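Local structure of lipase (Streptomyces rimosus, 5MAL) at residues L37-A40 with G44-F47; F86-T91 with L102-K107; T92-G97 with N213-T218; Q119-Y124 with A179-A184. The protein hydrolyses triacylglycerols and other esters, including long-chain acyl-CoA thioesters, as a secreted SGNH-type serine esterase that prefers medium-length acyl chains. All blocks are in the same frame, centred on the assembly; numbering follows the deposited sequence.

The four contacts lie in one alpha/beta domain with a central parallel sheet. Interaction 1, first along the chain, ties helix 34-40 to outer strand 46-49; interaction 4 sits by the other outer strand, 184-186, about 23 Å away between centres. Interactions 2 and 3, about 10 Å apart, have alternating segments and share helix 86-96, which pairs with helix 98-130 and reaches the loop of His216, the inferred active-site histidine. Met90 packs on Tyr215 between them. Interaction 4 falls between the two segments of interaction 3 in sequence. Helix 98-130 runs from the hairpin of interaction 2 to the flank of strands 135-139 and 184-186.

Interaction 1: L37-A40 with G44-F47; sequences LWAA and GTRF
Apolar contact dominates between helix 34-40 and the start of strand 46-49, and Ala39 is at its middle. The methyl CB of Ala39 sits over one face of the Phe47 ring as a CH-pi contact, 3.6 Å from the ring centroid and 21° off the ring normal. It is displaced toward the CG end of the ring, with Ala39 CB 3.4 Å from Phe47 CG. Phe47 brings its ring face against the Ala39 methyl by turning CG anti to its backbone N (chi1 179°). The same methyl also meets the gamma carbon of Thr45, CB of Ala39 lying 3.8 Å from CG2 of Thr45.

Both branches of Thr45 reach Trp38 CZ3 as well as Ala39. Its OG1 approaches the indole obliquely, 3.6 Å from Trp38 CZ3, and the two side chains cross at about a right angle. OG1 of Thr45 is 3.6 Å from the carbonyl O of Ala39, but its hydrogen-bond partner is the carbonyl O of His42 in the connecting turn. Trp38 likewise uses NE1 on O of the C-terminal residue Thr234, part of the terminal carboxylate.

Beyond the contact, Tyr4 of the adjoining strand 3-8 meets both aromatic rings, edge-to-face with Trp38 and with planes about 25° apart against Phe47. The segments flank the short helix-to-strand connection that leads into an outer strand of the parallel sheet. No hydrogen bond joins them, so their direct contact rests largely on van der Waals and CH-pi packing, while the bond from Thr45 to His42 ties the turn.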
loop_
_atom_site.group_PDB
_atom_site.type_symbol
_atom_site.label_atom_id
_atom_site.label_comp_id
_atom_site.label_asym_id
_atom_site.label_seq_id
_atom_site.Cartn_x
_atom_site.Cartn_y
_atom_site.Cartn_z
ATOM N N LEU A 37 10.544 -5.061 8.602
ATOM C CA LEU A 37 11.496 -6.064 8.139
ATOM C C LEU A 37 12.756 -5.424 7.563
ATOM O O LEU A 37 13.877 -5.912 7.767
ATOM C CB LEU A 37 10.857 -6.969 7.091
ATOM C CG LEU A 37 9.731 -7.881 7.582
ATOM C CD1 LEU A 37 9.159 -8.641 6.400
ATOM C CD2 LEU A 37 10.232 -8.843 8.647
ATOM N N TRP A 38 12.571 -4.346 6.814
ATOM C CA TRP A 38 13.706 -3.640 6.264
ATOM C C TRP A 38 14.574 -3.098 7.395
ATOM O O TRP A 38 15.781 -3.289 7.401
ATOM C CB TRP A 38 13.250 -2.504 5.352
ATOM C CG TRP A 38 14.340 -1.981 4.483
ATOM C CD1 TRP A 38 14.627 -2.359 3.196
ATOM C CD2 TRP A 38 15.285 -0.970 4.821
ATOM N NE1 TRP A 38 15.697 -1.643 2.722
ATOM C CE2 TRP A 38 16.124 -0.788 3.703
ATOM C CE3 TRP A 38 15.515 -0.206 5.970
ATOM C CZ2 TRP A 38 17.164 0.137 3.694
ATOM C CZ3 TRP A 38 16.565 0.711 5.956
ATOM C CH2 TRP A 38 17.370 0.869 4.827
ATOM N N ALA A 39 13.959 -2.434 8.366
ATOM C CA ALA A 39 14.743 -1.813 9.420
ATOM C C ALA A 39 15.484 -2.899 10.208
ATOM O O ALA A 39 16.664 -2.746 10.540
ATOM C CB ALA A 39 13.850 -0.972 10.347
ATOM N N ALA A 40 14.806 -4.017 10.446
ATOM C CA ALA A 40 15.373 -5.094 11.253
ATOM C C ALA A 40 16.518 -5.819 10.549
ATOM O O ALA A 40 17.267 -6.562 11.185
ATOM C CB ALA A 40 14.292 -6.081 11.638
ATOM N N GLY A 44 21.571 -0.602 12.172
ATOM C CA GLY A 44 21.721 0.789 12.555
ATOM C C GLY A 44 20.637 1.706 12.023
ATOM O O GLY A 44 20.783 2.923 12.053
ATOM N N THR A 45 19.542 1.126 11.545
ATOM C CA THR A 45 18.432 1.920 11.043
ATOM C C THR A 45 17.761 2.698 12.159
ATOM O O THR A 45 17.242 2.118 13.108
ATOM C CB THR A 45 17.367 1.051 10.353
ATOM O OG1 THR A 45 17.975 0.324 9.281
ATOM C CG2 THR A 45 16.267 1.932 9.781
ATOM N N ARG A 46 17.792 4.016 12.047
ATOM C CA ARG A 46 16.964 4.853 12.897
ATOM C C ARG A 46 15.598 4.869 12.230
ATOM O O ARG A 46 15.376 5.568 11.246
ATOM C CB ARG A 46 17.548 6.256 13.042
ATOM C CG ARG A 46 17.288 6.894 14.391
ATOM C CD ARG A 46 18.078 8.183 14.543
ATOM N NE ARG A 46 19.394 8.080 13.915
ATOM C CZ ARG A 46 20.352 8.994 14.028
ATOM N NH1 ARG A 46 20.143 10.089 14.748
ATOM N NH2 ARG A 46 21.519 8.813 13.422
ATOM N N PHE A 47 14.702 4.061 12.771
ATOM C CA PHE A 47 13.471 3.686 12.098
ATOM C C PHE A 47 12.261 4.452 12.625
ATOM O O PHE A 47 11.724 4.153 13.689
ATOM C CB PHE A 47 13.289 2.176 12.255
ATOM C CG PHE A 47 12.050 1.623 11.623
ATOM C CD1 PHE A 47 11.640 2.026 10.358
ATOM C CD2 PHE A 47 11.316 0.656 12.285
ATOM C CE1 PHE A 47 10.494 1.478 9.790
ATOM C CE2 PHE A 47 10.181 0.111 11.715
ATOM C CZ PHE A 47 9.778 0.522 10.470
#

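Interaction 2: F86-T91 with L102-K107; sequences FADTMT and LARIAK
A helical hairpin brings Asp88 and Thr89 of helix 86-96 against Arg104 and Ile105 of the long helix 98-130. The two short segments run antiparallel, with 168° between their directions. Their axes approach to 9.3 Å. Thr89 and Arg104 come nearest in the backbone, and the Arg104 side chain reaches both Asp88 and Thr89.

The polar part is a salt bridge in which NE of Arg104 donates to OD1 of Asp88 at 3.0 Å, with an N-H...O angle of 163°. The carboxylate oxygen lies at the guanidinium edge and close to its plane, but receives the bond on its anti side, and the two flat groups are markedly turned against each other. Arg104 gets there by a bend at chi2 (62°), which lays its end beside the first helix. Thr89 OG1 then sits over the centre of one guanidinium face, 3.3 Å from Arg104 CZ, while the CE methylene of Lys107 lies toward the rim of the opposite face.

In this hairpin the disulfide Cys93-Cys101 bridges the two helices near the turn, close to the contact. The hydroxyl of Thr89 bonds to the carbonyl O of Gly85, one turn back in its own helix; its approach to the guanidinium face is not a hydrogen bond, though the oxygen's partial negative charge probably suits the cation.

On the inner side CG2 of Thr89 presses on CD1 of Ile105 at 3.3 Å, a tight carbon contact. Ile163 of helix 159-180 covers both Ile105 and Met90 there.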
loop_
_atom_site.group_PDB
_atom_site.type_symbol
_atom_site.label_atom_id
_atom_site.label_comp_id
_atom_site.label_asym_id
_atom_site.label_seq_id
_atom_site.Cartn_x
_atom_site.Cartn_y
_atom_site.Cartn_z
ATOM N N PHE A 86 -10.687 2.335 -1.192
ATOM C CA PHE A 86 -10.520 0.920 -1.519
ATOM C C PHE A 86 -11.154 -0.013 -0.493
ATOM O O PHE A 86 -11.842 -0.963 -0.864
ATOM C CB PHE A 86 -9.038 0.567 -1.665
ATOM C CG PHE A 86 -8.530 0.677 -3.072
ATOM C CD1 PHE A 86 -9.244 1.387 -4.021
ATOM C CD2 PHE A 86 -7.338 0.078 -3.444
ATOM C CE1 PHE A 86 -8.779 1.497 -5.319
ATOM C CE2 PHE A 86 -6.870 0.184 -4.739
ATOM C CZ PHE A 86 -7.592 0.892 -5.679
ATOM N N ALA A 87 -10.898 0.246 0.787
ATOM C CA ALA A 87 -11.468 -0.565 1.859
ATOM C C ALA A 87 -12.990 -0.590 1.747
ATOM O O ALA A 87 -13.600 -1.667 1.686
ATOM C CB ALA A 87 -11.034 -0.036 3.220
ATOM N N ASP A 88 -13.586 0.601 1.708
ATOM C CA ASP A 88 -15.024 0.766 1.520
ATOM C C ASP A 88 -15.529 0.033 0.276
ATOM O O ASP A 88 -16.574 -0.625 0.305
ATOM C CB ASP A 88 -15.376 2.251 1.415
ATOM C CG ASP A 88 -16.880 2.499 1.374
ATOM O OD1 ASP A 88 -17.503 2.308 0.302
ATOM O OD2 ASP A 88 -17.440 2.895 2.419
ATOM N N THR A 89 -14.787 0.169 -0.819
ATOM C CA THR A 89 -15.131 -0.505 -2.061
ATOM C C THR A 89 -15.156 -2.026 -1.916
ATOM O O THR A 89 -16.109 -2.690 -2.341
ATOM C CB THR A 89 -14.156 -0.138 -3.165
ATOM O OG1 THR A 89 -14.288 1.253 -3.467
ATOM C CG2 THR A 89 -14.468 -0.944 -4.396
ATOM N N MET A 90 -14.105 -2.577 -1.322
ATOM C CA MET A 90 -14.031 -4.023 -1.112
ATOM C C MET A 90 -15.192 -4.506 -0.263
ATOM O O MET A 90 -15.789 -5.534 -0.550
ATOM C CB MET A 90 -12.705 -4.423 -0.457
ATOM C CG MET A 90 -11.465 -4.036 -1.256
ATOM S SD MET A 90 -11.697 -4.158 -3.038
ATOM C CE MET A 90 -11.904 -5.908 -3.241
ATOM N N THR A 91 -15.508 -3.756 0.786
ATOM C CA THR A 91 -16.606 -4.120 1.668
ATOM C C THR A 91 -17.930 -4.156 0.909
ATOM O O THR A 91 -18.708 -5.119 1.019
ATOM C CB THR A 91 -16.703 -3.146 2.855
ATOM O OG1 THR A 91 -15.632 -3.416 3.771
ATOM C CG2 THR A 91 -18.043 -3.294 3.577
ATOM N N LEU A 102 -19.313 -3.158 -9.213
ATOM C CA LEU A 102 -18.752 -2.537 -10.404
ATOM C C LEU A 102 -18.927 -1.017 -10.343
ATOM O O LEU A 102 -18.020 -0.264 -10.688
ATOM C CB LEU A 102 -19.404 -3.108 -11.662
ATOM C CG LEU A 102 -19.093 -4.591 -11.913
ATOM C CD1 LEU A 102 -19.690 -5.063 -13.242
ATOM C CD2 LEU A 102 -17.590 -4.853 -11.859
ATOM N N ALA A 103 -20.087 -0.580 -9.870
ATOM C CA ALA A 103 -20.374 0.847 -9.715
ATOM C C ALA A 103 -19.422 1.505 -8.715
ATOM O O ALA A 103 -18.918 2.611 -8.941
ATOM C CB ALA A 103 -21.819 1.041 -9.270
ATOM N N ARG A 104 -19.201 0.819 -7.600
ATOM C CA ARG A 104 -18.322 1.317 -6.555
ATOM C C ARG A 104 -16.884 1.407 -7.056
ATOM O O ARG A 104 -16.195 2.386 -6.788
ATOM C CB ARG A 104 -18.412 0.420 -5.317
ATOM C CG ARG A 104 -17.684 0.954 -4.104
ATOM C CD ARG A 104 -18.279 2.275 -3.651
ATOM N NE ARG A 104 -17.446 2.942 -2.651
ATOM C CZ ARG A 104 -16.425 3.746 -2.946
ATOM N NH1 ARG A 104 -16.106 3.986 -4.213
ATOM N NH2 ARG A 104 -15.722 4.314 -1.969
ATOM N N ILE A 105 -16.439 0.379 -7.778
ATOM C CA ILE A 105 -15.126 0.373 -8.411
ATOM C C ILE A 105 -14.969 1.508 -9.412
ATOM O O ILE A 105 -13.934 2.182 -9.464
ATOM C CB ILE A 105 -14.866 -0.943 -9.161
ATOM C CG1 ILE A 105 -14.945 -2.131 -8.213
ATOM C CG2 ILE A 105 -13.503 -0.886 -9.851
ATOM C CD1 ILE A 105 -13.757 -2.245 -7.369
ATOM N N ALA A 106 -15.993 1.698 -10.234
ATOM C CA ALA A 106 -15.957 2.766 -11.227
ATOM C C ALA A 106 -15.765 4.113 -10.541
ATOM O O ALA A 106 -15.001 4.959 -11.015
ATOM C CB ALA A 106 -17.235 2.764 -12.064
ATOM N N LYS A 107 -16.449 4.300 -9.419
ATOM C CA LYS A 107 -16.351 5.544 -8.666
ATOM C C LYS A 107 -14.933 5.658 -8.114
ATOM O O LYS A 107 -14.314 6.705 -8.191
ATOM C CB LYS A 107 -17.406 5.587 -7.552
ATOM C CG LYS A 107 -17.216 6.687 -6.514
ATOM C CD LYS A 107 -18.230 6.560 -5.387
ATOM C CE LYS A 107 -17.900 7.503 -4.236
ATOM N NZ LYS A 107 -18.855 7.353 -3.094
#

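Interaction 3: T92-G97 with N213-T218; sequences TCNLQG and NSYHPT
Asn94 and Tyr215 approach from opposite directions, Asn94 CG lying anti to its carbonyl carbon (chi1 -78°), which carries the amide toward the phenol. The amide ND2 of Asn94 donates to OH of Tyr215 at 2.9 Å, nearly straight with an N-H...O angle of 165°. The phenol oxygen lies in the amide plane, and ND2 comes to the edge of the ring, with amide and ring planes 37° apart.

This small junction is the close part of the contact; around it the backbones stand apart, the nearest CA atoms, of Asn94 and Ser214, 10.7 Å from each other. Tyr215 is buried, whereas Leu95 and Gln96 are exposed. ND2 is held first by the carbonyl O of Met90, one turn back in its helix, which steadies the amide; OH of Tyr215 shares a hydrogen bond with OH of Tyr145.

Tyr215 precedes His216 in a type II beta turn from Asn213 to His216. There ND1 of His216 donates to the carbonyl O of Ser214 at 2.9 Å, from above the carbonyl plane, while NE2 is hydrogen-bonded to OG of the nucleophile Ser10. A backbone carbonyl thus occupies the ND1 side, consistent with a Ser-His catalytic dyad.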
loop_
_atom_site.group_PDB
_atom_site.type_symbol
_atom_site.label_atom_id
_atom_site.label_comp_id
_atom_site.label_asym_id
_atom_site.label_seq_id
_atom_site.Cartn_x
_atom_site.Cartn_y
_atom_site.Cartn_z
ATOM N N THR A 92 -18.163 -3.114 0.120
ATOM C CA THR A 92 -19.381 -2.987 -0.664
ATOM C C THR A 92 -19.485 -4.141 -1.642
ATOM O O THR A 92 -20.546 -4.745 -1.801
ATOM C CB THR A 92 -19.417 -1.646 -1.435
ATOM O OG1 THR A 92 -19.697 -0.578 -0.523
ATOM C CG2 THR A 92 -20.469 -1.672 -2.537
ATOM N N CYS A 93 -18.363 -4.454 -2.277
ATOM C CA CYS A 93 -18.312 -5.509 -3.279
ATOM C C CYS A 93 -18.668 -6.876 -2.739
ATOM O O CYS A 93 -19.226 -7.703 -3.443
ATOM C CB CYS A 93 -16.925 -5.579 -3.898
ATOM S SG CYS A 93 -16.625 -4.273 -5.056
ATOM N N ASN A 94 -18.316 -7.119 -1.489
ATOM C CA ASN A 94 -18.519 -8.433 -0.935
ATOM C C ASN A 94 -19.852 -8.539 -0.231
ATOM O O ASN A 94 -20.240 -9.615 0.220
ATOM C CB ASN A 94 -17.369 -8.778 -0.000
ATOM C CG ASN A 94 -16.142 -9.197 -0.764
ATOM O OD1 ASN A 94 -16.067 -10.325 -1.259
ATOM N ND2 ASN A 94 -15.186 -8.281 -0.912
ATOM N N LEU A 95 -20.569 -7.423 -0.174
ATOM C CA LEU A 95 -21.874 -7.413 0.465
ATOM C C LEU A 95 -23.030 -7.223 -0.514
ATOM O O LEU A 95 -24.078 -7.857 -0.376
ATOM C CB LEU A 95 -21.918 -6.317 1.523
ATOM C CG LEU A 95 -23.188 -6.287 2.363
ATOM C CD1 LEU A 95 -23.466 -7.679 2.893
ATOM C CD2 LEU A 95 -23.042 -5.288 3.508
ATOM N N GLN A 96 -22.847 -6.357 -1.506
ATOM C CA GLN A 96 -23.984 -5.908 -2.310
ATOM C C GLN A 96 -24.065 -6.499 -3.711
ATOM O O GLN A 96 -25.008 -6.209 -4.458
ATOM C CB GLN A 96 -23.962 -4.389 -2.406
ATOM C CG GLN A 96 -24.092 -3.728 -1.058
ATOM C CD GLN A 96 -24.259 -2.243 -1.184
ATOM O OE1 GLN A 96 -24.389 -1.724 -2.288
ATOM N NE2 GLN A 96 -24.265 -1.548 -0.059
ATOM N N GLY A 97 -23.091 -7.327 -4.067
ATOM C CA GLY A 97 -23.136 -8.015 -5.341
ATOM C C GLY A 97 -22.492 -7.255 -6.482
ATOM O O GLY A 97 -22.043 -6.121 -6.327
ATOM N N ASN A 213 -8.180 -7.313 8.062
ATOM C CA ASN A 213 -7.117 -7.985 7.314
ATOM C C ASN A 213 -7.431 -8.225 5.848
ATOM O O ASN A 213 -6.528 -8.477 5.047
ATOM C CB ASN A 213 -6.781 -9.316 7.980
ATOM C CG ASN A 213 -5.965 -9.132 9.232
ATOM O OD1 ASN A 213 -5.688 -7.997 9.635
ATOM N ND2 ASN A 213 -5.579 -10.236 9.862
ATOM N N SER A 214 -8.710 -8.150 5.501
ATOM C CA SER A 214 -9.158 -8.506 4.173
ATOM C C SER A 214 -8.424 -7.698 3.104
ATOM O O SER A 214 -8.280 -6.503 3.246
ATOM C CB SER A 214 -10.673 -8.294 4.062
ATOM O OG SER A 214 -11.361 -8.891 5.155
ATOM N N TYR A 215 -7.925 -8.388 2.081
ATOM C CA TYR A 215 -7.226 -7.804 0.926
ATOM C C TYR A 215 -5.869 -7.203 1.261
ATOM O O TYR A 215 -5.237 -6.564 0.421
ATOM C CB TYR A 215 -8.092 -6.752 0.239
ATOM C CG TYR A 215 -9.314 -7.371 -0.368
ATOM C CD1 TYR A 215 -9.212 -8.139 -1.519
ATOM C CD2 TYR A 215 -10.558 -7.229 0.229
ATOM C CE1 TYR A 215 -10.319 -8.731 -2.078
ATOM C CE2 TYR A 215 -11.681 -7.826 -0.321
ATOM C CZ TYR A 215 -11.550 -8.580 -1.474
ATOM O OH TYR A 215 -12.652 -9.170 -2.053
ATOM N N HIS A 216 -5.403 -7.416 2.479
ATOM C CA HIS A 216 -4.073 -6.945 2.823
ATOM C C HIS A 216 -3.053 -8.056 2.686
ATOM O O HIS A 216 -3.413 -9.225 2.688
ATOM C CB HIS A 216 -4.073 -6.389 4.231
ATOM C CG HIS A 216 -4.742 -5.064 4.316
ATOM N ND1 HIS A 216 -6.111 -4.924 4.357
ATOM C CD2 HIS A 216 -4.235 -3.811 4.262
ATOM C CE1 HIS A 216 -6.417 -3.637 4.374
ATOM N NE2 HIS A 216 -5.295 -2.943 4.315
ATOM N N PRO A 217 -1.774 -7.697 2.553
ATOM C CA PRO A 217 -0.777 -8.759 2.417
ATOM C C PRO A 217 -0.703 -9.624 3.657
ATOM O O PRO A 217 -0.869 -9.133 4.780
ATOM C CB PRO A 217 0.528 -7.993 2.235
ATOM C CG PRO A 217 0.109 -6.692 1.642
ATOM C CD PRO A 217 -1.185 -6.365 2.341
ATOM N N THR A 218 -0.489 -10.911 3.443
ATOM C CA THR A 218 -0.182 -11.814 4.531
ATOM C C THR A 218 1.233 -11.522 5.008
ATOM O O THR A 218 1.920 -10.676 4.433
ATOM C CB THR A 218 -0.270 -13.260 4.080
ATOM O OG1 THR A 218 0.759 -13.496 3.103
ATOM C CG2 THR A 218 -1.637 -13.539 3.462
#

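Interaction 4: Q119-Y124 with A179-A184; sequences QLDQVY and ADHGFA
His181, Tyr124 and Phe183 form an aromatic cluster where the C-terminal end of helix 159-180 turns across helix 98-130. That end is a Schellman motif: Gly182, with positive phi, closes the helix and turns the chain toward strand 184-186, an outer strand of the sheet, so that His181 and Phe183 both point back at Tyr124.

With CG anti to its carbonyl carbon (chi1 -63°), Tyr124 meets both rings. Its CB stands over the centre of the imidazole, 3.4 Å from the His181 centroid, and its ring directs an edge at that face in a T-shaped pair, planes 87° apart. Phe183 offers an edge to one face of Tyr124 in an offset edge-to-face pair, with centroids 5.3 Å apart. Its CE2 is 3.4 Å from Tyr124 CB. The carbonyl O of Leu120, in the same helix, lies against the rim of the opposite face, and Phe183 has a face over CB of His181.

The imidazole is gripped at both nitrogens. ND1 bonds OD2 of Asp128, while NE2 donates to OD1 of Asp121, which also forms a salt bridge with Arg177. Two carboxylates at its nitrogens would probably favour a protonated His181. In the Asp121 bond the N-H...O angle is 168°; OD1 of Asp121 lies in the ring plane, 2.7 Å from NE2 of His181, and is reached from above the plane of its carboxylate.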
loop_
_atom_site.group_PDB
_atom_site.type_symbol
_atom_site.label_atom_id
_atom_site.label_comp_id
_atom_site.label_asym_id
_atom_site.label_seq_id
_atom_site.Cartn_x
_atom_site.Cartn_y
_atom_site.Cartn_z
ATOM N N GLN A 119 -3.398 14.901 -4.940
ATOM C CA GLN A 119 -3.248 14.634 -3.525
ATOM C C GLN A 119 -1.923 13.953 -3.281
ATOM O O GLN A 119 -1.297 14.166 -2.253
ATOM C CB GLN A 119 -4.387 13.776 -3.014
ATOM C CG GLN A 119 -5.727 14.440 -3.162
ATOM C CD GLN A 119 -6.799 13.588 -2.582
ATOM O OE1 GLN A 119 -6.969 12.437 -2.990
ATOM N NE2 GLN A 119 -7.530 14.126 -1.615
ATOM N N LEU A 120 -1.493 13.131 -4.232
ATOM C CA LEU A 120 -0.157 12.551 -4.131
ATOM C C LEU A 120 0.890 13.660 -4.173
ATOM O O LEU A 120 1.842 13.661 -3.380
ATOM C CB LEU A 120 0.089 11.536 -5.243
ATOM C CG LEU A 120 -0.781 10.283 -5.184
ATOM C CD1 LEU A 120 -0.469 9.411 -6.382
ATOM C CD2 LEU A 120 -0.533 9.542 -3.876
ATOM N N ASP A 121 0.703 14.608 -5.091
ATOM C CA ASP A 121 1.605 15.748 -5.179
ATOM C C ASP A 121 1.707 16.475 -3.846
ATOM O O ASP A 121 2.790 16.903 -3.456
ATOM C CB ASP A 121 1.155 16.720 -6.271
ATOM C CG ASP A 121 1.541 16.260 -7.649
ATOM O OD1 ASP A 121 2.510 15.475 -7.772
ATOM O OD2 ASP A 121 0.893 16.700 -8.619
ATOM N N GLN A 122 0.581 16.612 -3.150
ATOM C CA GLN A 122 0.573 17.247 -1.839
ATOM C C GLN A 122 1.562 16.574 -0.910
ATOM O O GLN A 122 2.373 17.234 -0.255
ATOM C CB GLN A 122 -0.824 17.210 -1.225
ATOM C CG GLN A 122 -1.767 18.228 -1.806
ATOM C CD GLN A 122 -3.084 18.246 -1.077
ATOM O OE1 GLN A 122 -3.790 17.233 -1.014
ATOM N NE2 GLN A 122 -3.414 19.387 -0.490
ATOM N N VAL A 123 1.493 15.247 -0.864
ATOM C CA VAL A 123 2.394 14.503 -0.011
ATOM C C VAL A 123 3.809 14.584 -0.561
ATOM O O VAL A 123 4.761 14.808 0.191
ATOM C CB VAL A 123 1.967 13.030 0.109
ATOM C CG1 VAL A 123 2.995 12.253 0.930
ATOM C CG2 VAL A 123 0.590 12.930 0.739
ATOM N N TYR A 124 3.955 14.389 -1.867
ATOM C CA TYR A 124 5.299 14.259 -2.426
ATOM C C TYR A 124 6.027 15.606 -2.348
ATOM O O TYR A 124 7.240 15.643 -2.146
ATOM C CB TYR A 124 5.267 13.759 -3.868
ATOM C CG TYR A 124 4.691 12.367 -4.070
ATOM C CD1 TYR A 124 4.330 11.556 -2.994
ATOM C CD2 TYR A 124 4.526 11.865 -5.353
ATOM C CE1 TYR A 124 3.791 10.279 -3.213
ATOM C CE2 TYR A 124 4.001 10.623 -5.580
ATOM C CZ TYR A 124 3.642 9.830 -4.521
ATOM O OH TYR A 124 3.118 8.602 -4.818
ATOM N N ALA A 179 7.690 9.353 -10.281
ATOM C CA ALA A 179 8.747 9.727 -11.212
ATOM C C ALA A 179 8.773 11.243 -11.413
ATOM O O ALA A 179 9.838 11.835 -11.630
ATOM C CB ALA A 179 8.556 9.018 -12.532
ATOM N N ASP A 180 7.604 11.875 -11.308
ATOM C CA ASP A 180 7.506 13.320 -11.503
ATOM C C ASP A 180 8.151 14.112 -10.373
ATOM O O ASP A 180 8.403 15.307 -10.512
ATOM C CB ASP A 180 6.057 13.747 -11.642
ATOM C CG ASP A 180 5.894 14.869 -12.630
ATOM O OD1 ASP A 180 6.503 14.780 -13.717
ATOM O OD2 ASP A 180 5.178 15.832 -12.307
ATOM N N HIS A 181 8.416 13.443 -9.252
ATOM C CA HIS A 181 9.166 14.051 -8.156
ATOM C C HIS A 181 10.546 13.425 -7.994
ATOM O O HIS A 181 11.250 13.687 -7.018
ATOM C CB HIS A 181 8.399 13.925 -6.847
ATOM C CG HIS A 181 7.119 14.689 -6.827
ATOM N ND1 HIS A 181 6.945 15.812 -6.049
ATOM C CD2 HIS A 181 5.946 14.491 -7.476
ATOM C CE1 HIS A 181 5.721 16.276 -6.224
ATOM N NE2 HIS A 181 5.091 15.490 -7.080
ATOM N N GLY A 182 10.933 12.595 -8.958
ATOM C CA GLY A 182 12.222 11.943 -8.927
ATOM C C GLY A 182 12.284 10.843 -7.889
ATOM O O GLY A 182 13.372 10.446 -7.462
ATOM N N PHE A 183 11.116 10.350 -7.480
ATOM C CA PHE A 183 11.071 9.221 -6.544
ATOM C C PHE A 183 11.105 7.917 -7.306
ATOM O O PHE A 183 10.647 7.854 -8.449
ATOM C CB PHE A 183 9.814 9.236 -5.683
ATOM C CG PHE A 183 9.602 10.503 -4.893
ATOM C CD1 PHE A 183 10.653 11.361 -4.608
ATOM C CD2 PHE A 183 8.344 10.798 -4.396
ATOM C CE1 PHE A 183 10.435 12.514 -3.861
ATOM C CE2 PHE A 183 8.118 11.943 -3.663
ATOM C CZ PHE A 183 9.175 12.805 -3.387
ATOM N N ALA A 184 11.648 6.881 -6.677
ATOM C CA ALA A 184 11.564 5.542 -7.228
ATOM C C ALA A 184 10.153 5.031 -7.023
ATOM O O ALA A 184 9.505 5.382 -6.035
ATOM C CB ALA A 184 12.556 4.614 -6.570
#